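Side-chain contact in fatty acid synthase 1, isoform A (Drosophila melanogaster, PDB 6FN6), which probably builds long-chain saturated fatty acids from acetyl-CoA and malonyl-CoA with NADPH, this piece holding its dehydratase, enoyl reductase and ketoreductase modifying region: residues Val515-Ala520 and Thr530-Gln535. Sequence-based numbering, arbitrary orientation.
Sequences VFVQDA and TLYRQQ
Tyr532 OH, the polar end of a ring lodged against Val515 and Val517, is hydrogen-bonded to the backbone oxygen of Glu523, in the connection between strand and helix. The contact lies inside a beta-alpha-beta unit of Rossmann type in the pseudo-ketoreductase domain: strand 512-517 leads through helix 530-536 to the parallel strand 542-546. Two residues apart on the strand, and so on the same face of the sheet, Val515 and Val517 both turn their side chains to the helix packed there, and the tyrosine reaches back to meet them. CG1 of Val515 touches the edge of the ring, near its plane, 4.0 Å from Tyr532 CE2. Val517 points back at the tyrosine from the opposite direction, its CG2 oblique to the ring and 4.0 Å from Tyr532 OH. CG of Tyr532 stands anti to its carbonyl carbon (chi1 -66°), which carries the ring off the helix toward the strand. All three residues are buried, and the bond to Glu523 gives the hydroxyl a polar partner beside the valine methyl groups. Phe525 and Trp550 also pack on Val515. The two valines present different methyls to the tyrosine: at Val515 the one beside the carbonyl carbon, CG1, and at Val517 the one beside the backbone N, CG2.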
# COMPACT_ATOMS: atom_id res chain seq x y z
N VAL A 515 -50.00 45.02 -47.40
CA VAL A 515 -51.14 44.35 -48.01
C VAL A 515 -50.63 43.19 -48.85
O VAL A 515 -50.19 43.37 -49.98
CB VAL A 515 -51.97 45.34 -48.85
CG1 VAL A 515 -53.21 44.65 -49.42
CG2 VAL A 515 -52.37 46.54 -48.00
N PHE A 516 -50.67 41.99 -48.27
CA PHE A 516 -50.10 40.80 -48.89
C PHE A 516 -51.19 39.90 -49.46
O PHE A 516 -52.05 39.41 -48.72
CB PHE A 516 -49.25 40.03 -47.87
CG PHE A 516 -48.33 39.02 -48.48
CD1 PHE A 516 -48.79 37.75 -48.81
CD2 PHE A 516 -47.00 39.33 -48.71
CE1 PHE A 516 -47.94 36.82 -49.37
CE2 PHE A 516 -46.15 38.40 -49.27
CZ PHE A 516 -46.61 37.14 -49.60
N VAL A 517 -51.16 39.67 -50.77
CA VAL A 517 -52.17 38.86 -51.43
C VAL A 517 -51.52 37.71 -52.20
O VAL A 517 -50.86 37.93 -53.21
CB VAL A 517 -53.03 39.73 -52.37
CG1 VAL A 517 -54.11 38.89 -53.04
CG2 VAL A 517 -53.65 40.90 -51.61
N GLN A 518 -51.74 36.49 -51.72
CA GLN A 518 -51.14 35.31 -52.34
C GLN A 518 -51.67 35.09 -53.75
O GLN A 518 -50.90 34.96 -54.70
CB GLN A 518 -51.39 34.07 -51.49
CG GLN A 518 -50.79 34.12 -50.10
CD GLN A 518 -50.82 32.77 -49.41
OE1 GLN A 518 -51.35 31.80 -49.94
NE2 GLN A 518 -50.24 32.71 -48.21
N ASP A 519 -53.00 35.04 -53.88
CA ASP A 519 -53.62 34.75 -55.17
C ASP A 519 -53.47 35.95 -56.10
O ASP A 519 -53.91 37.05 -55.77
CB ASP A 519 -55.10 34.41 -54.98
CG ASP A 519 -55.68 33.67 -56.17
OD1 ASP A 519 -54.97 33.57 -57.19
OD2 ASP A 519 -56.83 33.20 -56.08
N ALA A 520 -52.85 35.73 -57.26
CA ALA A 520 -52.60 36.84 -58.18
C ALA A 520 -53.87 37.29 -58.89
O ALA A 520 -53.92 38.39 -59.44
CB ALA A 520 -51.55 36.43 -59.20
N THR A 530 -64.79 46.79 -52.02
CA THR A 530 -65.52 46.22 -50.89
C THR A 530 -64.68 45.18 -50.15
O THR A 530 -64.79 45.01 -48.94
CB THR A 530 -66.84 45.57 -51.34
OG1 THR A 530 -67.50 44.97 -50.22
CG2 THR A 530 -66.60 44.51 -52.41
N LEU A 531 -63.84 44.47 -50.90
CA LEU A 531 -62.98 43.44 -50.34
C LEU A 531 -61.95 44.04 -49.38
O LEU A 531 -61.79 43.58 -48.25
CB LEU A 531 -62.27 42.69 -51.46
CG LEU A 531 -61.17 41.70 -51.08
CD1 LEU A 531 -61.72 40.60 -50.17
CD2 LEU A 531 -60.55 41.10 -52.33
N TYR A 532 -61.25 45.07 -49.85
CA TYR A 532 -60.17 45.69 -49.10
C TYR A 532 -60.63 46.70 -48.04
O TYR A 532 -60.00 46.84 -47.00
CB TYR A 532 -59.22 46.41 -50.07
CG TYR A 532 -58.48 45.50 -51.02
CD1 TYR A 532 -59.08 45.02 -52.17
CD2 TYR A 532 -57.16 45.13 -50.77
CE1 TYR A 532 -58.41 44.19 -53.04
CE2 TYR A 532 -56.48 44.30 -51.64
CZ TYR A 532 -57.10 43.84 -52.78
OH TYR A 532 -56.42 43.02 -53.65
N ARG A 533 -61.73 47.40 -48.32
CA ARG A 533 -62.13 48.55 -47.51
C ARG A 533 -62.35 48.19 -46.04
O ARG A 533 -61.73 48.78 -45.16
CB ARG A 533 -63.40 49.20 -48.09
CG ARG A 533 -63.68 50.61 -47.56
CD ARG A 533 -64.99 51.18 -48.09
NE ARG A 533 -66.18 50.58 -47.49
CZ ARG A 533 -66.87 51.12 -46.48
NH1 ARG A 533 -66.51 52.30 -45.97
NH2 ARG A 533 -67.93 50.50 -46.00
N GLN A 534 -63.22 47.22 -45.77
CA GLN A 534 -63.52 46.85 -44.39
C GLN A 534 -62.26 46.37 -43.67
O GLN A 534 -62.09 46.62 -42.48
CB GLN A 534 -64.59 45.76 -44.33
CG GLN A 534 -65.15 45.54 -42.92
CD GLN A 534 -65.59 44.11 -42.67
OE1 GLN A 534 -66.28 43.50 -43.49
NE2 GLN A 534 -65.18 43.55 -41.53
N GLN A 535 -61.39 45.69 -44.41
CA GLN A 535 -60.16 45.16 -43.83
C GLN A 535 -59.18 46.27 -43.49
O GLN A 535 -58.65 46.32 -42.38
CB GLN A 535 -59.51 44.16 -44.78
CG GLN A 535 -58.27 43.51 -44.20
CD GLN A 535 -58.57 42.69 -42.97
OE1 GLN A 535 -59.72 42.35 -42.70
NE2 GLN A 535 -57.54 42.38 -42.20